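Local coordinates for protein putative polyphosphate kinase 2 (Pseudomonas aeruginosa PAO1, PDB 3CZP) that uses inorganic polyphosphate as phosphate donor to convert AMP to ADP, and less efficiently GMP to GDP, as a magnesium-dependent homodimeric kinase, at residues His11-Asp14 and Lys15-Glu19; Phe154-Lys158 and Lys159-Glu163; Glu231-Gln234 and Ala235-Thr239; Glu397-Glu401 and Tyr402-Val406. All blocks are in the same frame, centred on the assembly; numbering follows the deposited sequence.

Contact 1 of 4, residues His11-Asp14 and Lys15-Glu19; sequences HSID and KDTYE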
loop_
_atom_site.group_PDB
_atom_site.type_symbol
_atom_site.label_atom_id
_atom_site.label_comp_id
_atom_site.label_asym_id
_atom_site.label_seq_id
_atom_site.Cartn_x
_atom_site.Cartn_y
_atom_site.Cartn_z
ATOM N N HIS A 11 -41.344 -7.151 -12.273
ATOM C CA HIS A 11 -40.964 -8.375 -11.538
ATOM C C HIS A 11 -41.175 -8.215 -10.017
ATOM O O HIS A 11 -40.856 -7.170 -9.468
ATOM C CB HIS A 11 -39.504 -8.735 -11.805
ATOM C CG HIS A 11 -39.163 -8.949 -13.241
ATOM N ND1 HIS A 11 -38.853 -7.910 -14.095
ATOM C CD2 HIS A 11 -38.999 -10.088 -13.959
ATOM C CE1 HIS A 11 -38.534 -8.398 -15.279
ATOM N NE2 HIS A 11 -38.597 -9.715 -15.222
ATOM N N SER A 12 -41.729 -9.265 -9.403
ATOM C CA SER A 12 -42.140 -9.363 -7.988
ATOM C C SER A 12 -41.806 -10.753 -7.491
ATOM O O SER A 12 -41.954 -11.721 -8.243
ATOM C CB SER A 12 -43.679 -9.367 -7.863
ATOM O OG SER A 12 -44.218 -8.079 -7.713
ATOM N N ILE A 13 -41.489 -10.886 -6.201
ATOM C CA ILE A 13 -41.460 -12.197 -5.555
ATOM C C ILE A 13 -42.178 -12.046 -4.225
ATOM O O ILE A 13 -41.929 -11.106 -3.470
ATOM C CB ILE A 13 -40.035 -12.739 -5.354
ATOM C CG1 ILE A 13 -39.382 -13.005 -6.710
ATOM C CG2 ILE A 13 -40.030 -14.021 -4.509
ATOM C CD1 ILE A 13 -37.923 -13.423 -6.604
ATOM N N ASP A 14 -43.086 -12.977 -3.958
ATOM C CA ASP A 14 -43.909 -12.947 -2.741
ATOM C C ASP A 14 -43.073 -13.242 -1.507
ATOM O O ASP A 14 -42.060 -13.919 -1.576
ATOM C CB ASP A 14 -45.120 -13.908 -2.849
ATOM C CG ASP A 14 -44.750 -15.334 -2.589
ATOM O OD1 ASP A 14 -44.520 -16.094 -3.561
ATOM O OD2 ASP A 14 -44.636 -15.689 -1.407
ATOM N N LYS A 15 -43.525 -12.718 -0.374
ATOM C CA LYS A 15 -42.798 -12.846 0.891
ATOM C C LYS A 15 -42.415 -14.296 1.283
ATOM O O LYS A 15 -41.322 -14.548 1.712
ATOM C CB LYS A 15 -43.582 -12.160 2.007
ATOM C CG LYS A 15 -42.930 -12.286 3.365
ATOM C CD LYS A 15 -43.781 -11.651 4.497
ATOM C CE LYS A 15 -43.606 -12.423 5.856
ATOM N NZ LYS A 15 -44.540 -13.644 6.052
ATOM N N ASP A 16 -43.326 -15.241 1.142
ATOM C CA ASP A 16 -43.091 -16.600 1.594
ATOM C C ASP A 16 -42.118 -17.370 0.673
ATOM O O ASP A 16 -41.263 -18.093 1.151
ATOM C CB ASP A 16 -44.418 -17.282 1.762
ATOM C CG ASP A 16 -45.293 -16.561 2.787
ATOM O OD1 ASP A 16 -45.020 -16.718 3.999
ATOM O OD2 ASP A 16 -46.203 -15.808 2.382
ATOM N N THR A 17 -42.250 -17.212 -0.635
ATOM C CA THR A 17 -41.334 -17.819 -1.602
ATOM C C THR A 17 -39.907 -17.247 -1.374
ATOM O O THR A 17 -38.927 -17.982 -1.428
ATOM C CB THR A 17 -41.814 -17.480 -3.078
ATOM O OG1 THR A 17 -43.061 -18.088 -3.345
ATOM C CG2 THR A 17 -40.817 -17.907 -4.170
ATOM N N TYR A 18 -39.819 -15.933 -1.154
ATOM C CA TYR A 18 -38.581 -15.223 -0.889
ATOM C C TYR A 18 -37.878 -15.749 0.380
ATOM O O TYR A 18 -36.694 -16.064 0.342
ATOM C CB TYR A 18 -38.877 -13.726 -0.688
ATOM C CG TYR A 18 -37.707 -12.850 -0.226
ATOM C CD1 TYR A 18 -36.691 -12.450 -1.117
ATOM C CD2 TYR A 18 -37.638 -12.410 1.083
ATOM C CE1 TYR A 18 -35.632 -11.605 -0.696
ATOM C CE2 TYR A 18 -36.580 -11.598 1.541
ATOM C CZ TYR A 18 -35.612 -11.172 0.643
ATOM O OH TYR A 18 -34.585 -10.387 1.091
ATOM N N GLU A 19 -38.605 -15.788 1.487
ATOM C CA GLU A 19 -38.002 -16.158 2.739
ATOM C C GLU A 19 -37.466 -17.580 2.681
ATOM O O GLU A 19 -36.370 -17.837 3.194
ATOM C CB GLU A 19 -38.996 -16.001 3.874
ATOM C CG GLU A 19 -39.290 -14.541 4.183
ATOM C CD GLU A 19 -40.305 -14.365 5.298
ATOM O OE1 GLU A 19 -40.946 -15.372 5.749
ATOM O OE2 GLU A 19 -40.470 -13.193 5.717
#

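Contact 2 of 4, residues Phe154-Lys158 and Lys159-Glu163; sequences FHLSK and KQLKE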
loop_
_atom_site.group_PDB
_atom_site.type_symbol
_atom_site.label_atom_id
_atom_site.label_comp_id
_atom_site.label_asym_id
_atom_site.label_seq_id
_atom_site.Cartn_x
_atom_site.Cartn_y
_atom_site.Cartn_z
ATOM N N PHE A 154 -29.151 -1.748 -11.553
ATOM C CA PHE A 154 -30.411 -1.655 -10.853
ATOM C C PHE A 154 -31.309 -0.650 -11.562
ATOM O O PHE A 154 -30.941 0.539 -11.696
ATOM C CB PHE A 154 -30.164 -1.212 -9.403
ATOM C CG PHE A 154 -29.480 -2.268 -8.570
ATOM C CD1 PHE A 154 -30.206 -3.074 -7.703
ATOM C CD2 PHE A 154 -28.118 -2.526 -8.721
ATOM C CE1 PHE A 154 -29.587 -4.089 -6.995
ATOM C CE2 PHE A 154 -27.487 -3.525 -7.961
ATOM C CZ PHE A 154 -28.213 -4.292 -7.119
ATOM N N HIS A 155 -32.459 -1.119 -12.043
ATOM C CA HIS A 155 -33.288 -0.321 -12.914
ATOM C C HIS A 155 -34.627 0.090 -12.305
ATOM O O HIS A 155 -35.257 -0.691 -11.611
ATOM C CB HIS A 155 -33.616 -1.096 -14.183
ATOM C CG HIS A 155 -34.153 -0.227 -15.258
ATOM N ND1 HIS A 155 -33.467 0.869 -15.735
ATOM C CD2 HIS A 155 -35.334 -0.251 -15.919
ATOM C CE1 HIS A 155 -34.186 1.457 -16.671
ATOM N NE2 HIS A 155 -35.327 0.801 -16.792
ATOM N N LEU A 156 -35.083 1.295 -12.671
ATOM C CA LEU A 156 -36.477 1.669 -12.554
ATOM C C LEU A 156 -36.840 2.350 -13.837
ATOM O O LEU A 156 -36.001 2.960 -14.488
ATOM C CB LEU A 156 -36.726 2.628 -11.382
ATOM C CG LEU A 156 -36.480 2.213 -9.922
ATOM C CD1 LEU A 156 -36.582 3.463 -9.007
ATOM C CD2 LEU A 156 -37.425 1.082 -9.493
ATOM N N SER A 157 -38.101 2.230 -14.215
ATOM C CA SER A 157 -38.628 3.011 -15.317
ATOM C C SER A 157 -38.903 4.415 -14.833
ATOM O O SER A 157 -38.930 4.714 -13.644
ATOM C CB SER A 157 -39.883 2.382 -15.943
ATOM O OG SER A 157 -40.956 2.433 -15.042
ATOM N N LYS A 158 -39.119 5.278 -15.808
ATOM C CA LYS A 158 -39.372 6.675 -15.526
ATOM C C LYS A 158 -40.539 6.825 -14.565
ATOM O O LYS A 158 -40.425 7.541 -13.578
ATOM C CB LYS A 158 -39.635 7.408 -16.824
ATOM C CG LYS A 158 -39.568 8.908 -16.715
ATOM C CD LYS A 158 -39.588 9.480 -18.084
ATOM C CE LYS A 158 -39.553 11.022 -18.093
ATOM N NZ LYS A 158 -38.204 11.603 -17.856
ATOM N N LYS A 159 -41.634 6.117 -14.875
ATOM C CA LYS A 159 -42.869 6.051 -14.075
ATOM C C LYS A 159 -42.623 5.527 -12.667
ATOM O O LYS A 159 -43.205 6.020 -11.705
ATOM C CB LYS A 159 -43.896 5.128 -14.752
ATOM C CG LYS A 159 -44.998 5.841 -15.481
ATOM C CD LYS A 159 -46.098 4.874 -15.976
ATOM C CE LYS A 159 -46.751 5.375 -17.289
ATOM N NZ LYS A 159 -46.758 6.863 -17.387
ATOM N N GLN A 160 -41.764 4.513 -12.564
ATOM C CA GLN A 160 -41.424 3.907 -11.265
ATOM C C GLN A 160 -40.561 4.890 -10.476
ATOM O O GLN A 160 -40.843 5.156 -9.331
ATOM C CB GLN A 160 -40.692 2.571 -11.449
ATOM C CG GLN A 160 -41.596 1.356 -11.800
ATOM C CD GLN A 160 -40.801 0.138 -12.280
ATOM O OE1 GLN A 160 -39.678 0.252 -12.761
ATOM N NE2 GLN A 160 -41.390 -1.028 -12.140
ATOM N N LEU A 161 -39.521 5.455 -11.100
ATOM C CA LEU A 161 -38.759 6.555 -10.470
ATOM C C LEU A 161 -39.675 7.682 -9.976
ATOM O O LEU A 161 -39.571 8.122 -8.848
ATOM C CB LEU A 161 -37.714 7.123 -11.430
ATOM C CG LEU A 161 -36.895 8.281 -10.842
ATOM C CD1 LEU A 161 -35.931 7.769 -9.776
ATOM C CD2 LEU A 161 -36.155 9.046 -11.925
ATOM N N LYS A 162 -40.565 8.138 -10.841
ATOM C CA LYS A 162 -41.525 9.188 -10.506
ATOM C C LYS A 162 -42.222 9.005 -9.154
ATOM O O LYS A 162 -42.377 9.959 -8.386
ATOM C CB LYS A 162 -42.565 9.271 -11.629
ATOM C CG LYS A 162 -42.003 9.812 -12.999
ATOM C CD LYS A 162 -42.572 11.209 -13.367
ATOM C CE LYS A 162 -42.168 11.655 -14.780
ATOM N NZ LYS A 162 -40.817 12.330 -14.821
ATOM N N GLU A 163 -42.638 7.779 -8.854
ATOM C CA GLU A 163 -43.327 7.484 -7.580
ATOM C C GLU A 163 -42.341 7.482 -6.388
ATOM O O GLU A 163 -42.671 7.967 -5.303
ATOM C CB GLU A 163 -44.071 6.133 -7.638
ATOM C CG GLU A 163 -44.933 5.853 -8.893
ATOM C CD GLU A 163 -46.313 6.530 -8.872
ATOM O OE1 GLU A 163 -47.025 6.472 -7.834
ATOM O OE2 GLU A 163 -46.701 7.112 -9.919
#

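Contact 3 of 4, residues Glu231-Gln234 and Ala235-Thr239; sequences EGLQ and AALAT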
loop_
_atom_site.group_PDB
_atom_site.type_symbol
_atom_site.label_atom_id
_atom_site.label_comp_id
_atom_site.label_asym_id
_atom_site.label_seq_id
_atom_site.Cartn_x
_atom_site.Cartn_y
_atom_site.Cartn_z
ATOM N N GLU A 231 -24.576 -18.504 -8.669
ATOM C CA GLU A 231 -24.380 -19.274 -9.892
ATOM C C GLU A 231 -23.019 -19.036 -10.480
ATOM O O GLU A 231 -22.297 -19.992 -10.840
ATOM C CB GLU A 231 -25.447 -18.900 -10.922
ATOM C CG GLU A 231 -25.486 -19.808 -12.118
ATOM C CD GLU A 231 -26.680 -19.511 -13.043
ATOM O OE1 GLU A 231 -27.690 -18.871 -12.590
ATOM O OE2 GLU A 231 -26.615 -19.940 -14.224
ATOM N N GLY A 232 -22.671 -17.760 -10.600
ATOM C CA GLY A 232 -21.384 -17.347 -11.174
ATOM C C GLY A 232 -20.208 -17.821 -10.333
ATOM O O GLY A 232 -19.229 -18.295 -10.861
ATOM N N LEU A 233 -20.307 -17.709 -9.012
ATOM C CA LEU A 233 -19.261 -18.145 -8.132
ATOM C C LEU A 233 -19.096 -19.660 -8.066
ATOM O O LEU A 233 -17.972 -20.155 -8.163
ATOM C CB LEU A 233 -19.498 -17.523 -6.746
ATOM C CG LEU A 233 -18.363 -17.535 -5.737
ATOM C CD1 LEU A 233 -17.034 -16.989 -6.246
ATOM C CD2 LEU A 233 -18.815 -16.799 -4.467
ATOM N N GLN A 234 -20.202 -20.409 -7.993
ATOM C CA GLN A 234 -20.129 -21.881 -8.016
ATOM C C GLN A 234 -19.445 -22.363 -9.315
ATOM O O GLN A 234 -18.561 -23.189 -9.255
ATOM C CB GLN A 234 -21.528 -22.490 -7.816
ATOM C CG GLN A 234 -22.098 -22.278 -6.392
ATOM C CD GLN A 234 -23.382 -23.033 -6.157
ATOM O OE1 GLN A 234 -24.192 -23.206 -7.070
ATOM N NE2 GLN A 234 -23.590 -23.466 -4.926
ATOM N N ALA A 235 -19.821 -21.802 -10.463
ATOM C CA ALA A 235 -19.244 -22.178 -11.764
ATOM C C ALA A 235 -17.752 -21.951 -11.798
ATOM O O ALA A 235 -16.988 -22.822 -12.236
ATOM C CB ALA A 235 -19.898 -21.379 -12.914
ATOM N N ALA A 236 -17.351 -20.757 -11.354
ATOM C CA ALA A 236 -15.965 -20.368 -11.346
ATOM C C ALA A 236 -15.192 -21.228 -10.381
ATOM O O ALA A 236 -14.104 -21.622 -10.688
ATOM C CB ALA A 236 -15.824 -18.861 -10.996
ATOM N N LEU A 237 -15.752 -21.529 -9.204
ATOM C CA LEU A 237 -15.038 -22.343 -8.223
ATOM C C LEU A 237 -14.803 -23.716 -8.749
ATOM O O LEU A 237 -13.859 -24.303 -8.297
ATOM C CB LEU A 237 -15.735 -22.498 -6.882
ATOM C CG LEU A 237 -15.922 -21.151 -6.129
ATOM C CD1 LEU A 237 -16.983 -21.287 -5.068
ATOM C CD2 LEU A 237 -14.586 -20.678 -5.508
ATOM N N ALA A 238 -15.655 -24.223 -9.650
ATOM C CA ALA A 238 -15.506 -25.602 -10.237
ATOM C C ALA A 238 -14.448 -25.788 -11.318
ATOM O O ALA A 238 -13.991 -26.912 -11.556
ATOM C CB ALA A 238 -16.857 -26.077 -10.807
ATOM N N THR A 239 -14.102 -24.731 -12.038
ATOM C CA THR A 239 -13.236 -24.853 -13.226
ATOM C C THR A 239 -11.847 -25.333 -12.811
ATOM O O THR A 239 -11.292 -24.798 -11.840
ATOM C CB THR A 239 -13.056 -23.487 -13.885
ATOM O OG1 THR A 239 -12.600 -22.551 -12.870
ATOM C CG2 THR A 239 -14.404 -23.003 -14.475
#

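Contact 4 of 4, residues Glu397-Glu401 and Tyr402-Val406; sequences EQLSE and YGIIV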
loop_
_atom_site.group_PDB
_atom_site.type_symbol
_atom_site.label_atom_id
_atom_site.label_comp_id
_atom_site.label_asym_id
_atom_site.label_seq_id
_atom_site.Cartn_x
_atom_site.Cartn_y
_atom_site.Cartn_z
ATOM N N GLU A 397 -0.457 4.377 -22.635
ATOM C CA GLU A 397 -1.369 5.415 -23.123
ATOM C C GLU A 397 -2.116 6.111 -22.014
ATOM O O GLU A 397 -2.306 7.320 -22.088
ATOM C CB GLU A 397 -2.346 4.813 -24.110
ATOM C CG GLU A 397 -3.416 5.724 -24.569
ATOM C CD GLU A 397 -4.399 5.026 -25.520
ATOM O OE1 GLU A 397 -5.159 4.128 -25.047
ATOM O OE2 GLU A 397 -4.372 5.388 -26.723
ATOM N N GLN A 398 -2.584 5.344 -21.017
ATOM C CA GLN A 398 -3.200 5.917 -19.809
ATOM C C GLN A 398 -2.218 6.906 -19.148
ATOM O O GLN A 398 -2.598 7.976 -18.708
ATOM C CB GLN A 398 -3.626 4.830 -18.781
ATOM C CG GLN A 398 -4.803 3.840 -19.128
ATOM C CD GLN A 398 -6.152 4.567 -19.287
ATOM O OE1 GLN A 398 -6.717 4.591 -20.392
ATOM N NE2 GLN A 398 -6.669 5.167 -18.188
ATOM N N LEU A 399 -0.953 6.526 -19.029
ATOM C CA LEU A 399 0.059 7.358 -18.397
ATOM C C LEU A 399 0.262 8.652 -19.254
ATOM O O LEU A 399 0.218 9.765 -18.743
ATOM C CB LEU A 399 1.379 6.577 -18.233
ATOM C CG LEU A 399 1.427 5.287 -17.399
ATOM C CD1 LEU A 399 2.897 4.752 -17.367
ATOM C CD2 LEU A 399 0.769 5.504 -15.939
ATOM N N SER A 400 0.493 8.493 -20.550
ATOM C CA SER A 400 0.681 9.624 -21.481
ATOM C C SER A 400 -0.468 10.631 -21.410
ATOM O O SER A 400 -0.257 11.843 -21.378
ATOM C CB SER A 400 0.791 9.091 -22.913
ATOM O OG SER A 400 1.115 10.112 -23.838
ATOM N N GLU A 401 -1.685 10.104 -21.419
ATOM C CA GLU A 401 -2.892 10.911 -21.420
ATOM C C GLU A 401 -3.003 11.800 -20.194
ATOM O O GLU A 401 -3.564 12.890 -20.254
ATOM C CB GLU A 401 -4.117 10.007 -21.565
ATOM C CG GLU A 401 -4.292 9.570 -23.023
ATOM C CD GLU A 401 -5.615 8.864 -23.375
ATOM O OE1 GLU A 401 -6.426 8.478 -22.486
ATOM O OE2 GLU A 401 -5.792 8.692 -24.607
ATOM N N TYR A 402 -2.463 11.341 -19.077
ATOM C CA TYR A 402 -2.461 12.121 -17.856
ATOM C C TYR A 402 -1.291 13.128 -17.850
ATOM O O TYR A 402 -1.246 14.006 -17.029
ATOM C CB TYR A 402 -2.434 11.162 -16.631
ATOM C CG TYR A 402 -2.633 11.894 -15.332
ATOM C CD1 TYR A 402 -3.864 12.392 -14.975
ATOM C CD2 TYR A 402 -1.573 12.129 -14.495
ATOM C CE1 TYR A 402 -4.016 13.055 -13.821
ATOM C CE2 TYR A 402 -1.727 12.835 -13.356
ATOM C CZ TYR A 402 -2.952 13.274 -13.002
ATOM O OH TYR A 402 -3.098 14.008 -11.821
ATOM N N GLY A 403 -0.356 13.027 -18.800
ATOM C CA GLY A 403 0.789 13.984 -18.905
ATOM C C GLY A 403 2.114 13.385 -18.406
ATOM O O GLY A 403 3.105 14.082 -18.241
ATOM N N ILE A 404 2.138 12.079 -18.156
ATOM C CA ILE A 404 3.368 11.398 -17.778
ATOM C C ILE A 404 4.197 11.206 -19.021
ATOM O O ILE A 404 3.716 10.743 -20.047
ATOM C CB ILE A 404 3.116 10.038 -17.059
ATOM C CG1 ILE A 404 2.140 10.259 -15.869
ATOM C CG2 ILE A 404 4.430 9.397 -16.671
ATOM C CD1 ILE A 404 2.007 9.096 -14.868
ATOM N N ILE A 405 5.459 11.600 -18.902
ATOM C CA ILE A 405 6.472 11.436 -19.933
ATOM C C ILE A 405 7.114 10.079 -19.812
ATOM O O ILE A 405 7.783 9.801 -18.859
ATOM C CB ILE A 405 7.530 12.545 -19.807
ATOM C CG1 ILE A 405 6.855 13.931 -19.848
ATOM C CG2 ILE A 405 8.622 12.441 -20.921
ATOM C CD1 ILE A 405 7.796 15.039 -19.490
ATOM N N VAL A 406 6.937 9.237 -20.807
ATOM C CA VAL A 406 7.420 7.876 -20.756
ATOM C C VAL A 406 8.614 7.656 -21.731
ATOM O O VAL A 406 8.495 7.833 -22.973
ATOM C CB VAL A 406 6.270 6.936 -21.069
ATOM C CG1 VAL A 406 6.740 5.505 -21.123
ATOM C CG2 VAL A 406 5.104 7.159 -20.058
#

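Contact 1 of 4, residues His11-Asp14 and Lys15-Glu19
Asp14 and Thr17 meet by both oxygens of one carboxylate, and this grip is the tight part of the contact. OD2 of Asp14 accepts the backbone N-H of Thr17 at 2.9 Å, nearly straight at 171°, with the donor lying above the carboxylate plane; this bond sets the orientation of the acid. OD1 of Asp14 takes the hydroxyl OG1 of Thr17 at 2.5 Å, short enough that the exact length is doubtful. The first torsion of Asp14 (chi1 80°) sets CG between its own N and carbonyl carbon, turning the carboxylate back over the first helical turn. Asp14 is thus the N-cap of helix 15-39: aspartate is short enough to reach an amide that has no earlier carbonyl to bond, and its negative charge is probably favoured at the positive end of the helix dipole. Its own carbonyl O then receives Tyr18 N at 3.0 Å, beginning the helical pattern.

A hydrophobic staple backs the cap, as the residue before the N-cap meets the fourth residue of the helix. CG2 of Ile13 lies 4.0 Å from CB of Tyr18, and beta-branched Ile13 also reaches CG2 of Thr17. Ile13 continues onto Tyr220 and Leu223 of helix 218-238, while the Tyr18 ring turns toward Leu62 and Trp66 of helix 56-66.

The solvent side is looser. Lys15 NZ stands 3.7 Å from Asp16 OD1 and 4.0 Å from Glu19 OE1, long salt bridges in a small exposed network. OD2 of Asp16 sits near OD2 of Asp14, a like-charge approach that Lys15 probably eases.

Contact 2 of 4, residues Phe154-Lys158 and Lys159-Glu163
Ser157 and Gln160 form a capping box at the start of helix 158-163, where the chain leaves the end of strand 148-155 in the parallel sheet of a P-loop kinase-like fold. Ser157 is the N-cap. Its OG, held between the backbone N and the carbonyl carbon (chi1 68°), faces into the first turn and accepts Gln160 N at 3.3 Å, a weak bond. The return bond is the stronger one: OE1 of Gln160 takes the backbone N-H of Ser157 at 2.9 Å and 174°, the donor being tilted 18° from the amide's carbonyl plane. A further weak bond runs from Ser157 OG to the same OE1, so the amide oxygen has two donors. Glutamine suits this place because its extended chain carries OE1 back to the N-H of Ser157 while NE2 remains available to Glu214, which holds the other end of the amide.

Leu156 and Leu161 add a hydrophobic staple around the box, their CD1 atoms 4.4 Å apart. CB of Leu156 also rests 4.0 Å from CB of Gln160, so the aliphatic part of the glutamine shares this apolar side, with Ala54 and Tyr189 nearby.

Lys158 and Lys162 lie alongside each other, Lys158 heading for helix 186-203. The closeness of the two ammonium groups is probably eased by the partners of Lys158 NZ: Asp190 (salt bridge) and Ser186 (hydrogen bond). The first i to i+4 bond of the helix is that of Leu161 N, which donates to Ser157 O at 2.7 Å.

Contact 3 of 4, residues Glu231-Gln234 and Ala235-Thr239
Leu233 and Leu237, one turn apart near the C-terminal end of helix 218-238, make the apolar part of the contact: CG of Leu233 lies 4.1 Å from CD1 of Leu237. Leu237 CG, anti to the carbonyl carbon (chi1 -63°), leans back along the helix and comes to 3.1 Å from Leu233 O. Both leucines continue onto Phe42 and onto Leu36 of helix 15-39, where branched aliphatic chains fill the interface between helices well. Small Ala236 lets Phe42 and Leu148 of strand 148-155 come close.

The backbone bonds are the regular i to i+4 ladder. Ala235 N reaches Glu231 O and Ala236 N reaches Gly232 O, each at 3.1 Å; Leu237 N to Leu233 O is the shortest, 2.8 Å. Ala238 N to Gln234 O is the most bent, at 138°, as the helix nears its end.

Side-chain donors also serve that end: OG1 of Thr239 donates to Ala236 O at 2.8 Å, with a weak bond from Arg41 to the same oxygen, while NE2 of Gln39 donates to Leu237 O.

Carbonyls of a last turn lack regular amide partners further on; here weak backbone bonds meet them together with side-chain donors from Thr239, Gln39 and, weakly, Arg41.

Contact 4 of 4, residues Glu397-Glu401 and Tyr402-Val406
Tyr402 and the peptide carbonyls of Leu399 and Ser400 are the flat groups of this Schellman motif, which ends helix 382-402 and turns the chain into strand 404-412. The Tyr402 ring has Arg357 in a cation-pi contact with it, its side chain touches Pro89, and its OH bonds the carbonyl of Leu85. Its first torsion (chi1 -172°, CG anti to the backbone N) leaves only CB near the last turn, 3.7 Å from Leu399 O.

Both carbonyls are met from above their planes. Ile404 N donates to Leu399 O at 3.1 Å, and Gly403 N to Ser400 O at 2.8 Å, the latter 63° out of plane. Those two bonds back into the last turn require a positive phi at Gly403 (104°). Glycine fits because a beta carbon would be jammed against the preceding carbonyl oxygen.

The motif's hydrophobic pair follows: CD2 of Leu399 touches CD1 of Ile404 at 3.9 Å, buried between Trp351 on the leucine side and Val302 of strand 300-307 on the isoleucine side. Branched aliphatic residues suit this seam between helix and sheet. Val406, two residues on, points toward the helix, its CG2 lying 4.2 Å from CB of Leu399.

Overall arrangement
Contacts 1, 2 and 3 follow in that order within the N-terminal PPK2 region, which seems catalytically inactive and may serve dimerization; contact 4 comes later, in the second region, its centre 38 to 51 Å from the others. Contacts 1 and 2 have centres 20 Å apart and share Glu214, which bonds His11 through one carboxylate oxygen and Gln160 through the other. Helices 15-39 and 218-238 tie contacts 1 and 3 together, 26 Å apart between centres, since each contact touches both. Contact 2 closes strand 148-155 and contact 4 opens strand 404-412, the fourth strand in each of two five-stranded parallel sheets with order 2-3-1-4-5, consistent with fused, duplicated domains.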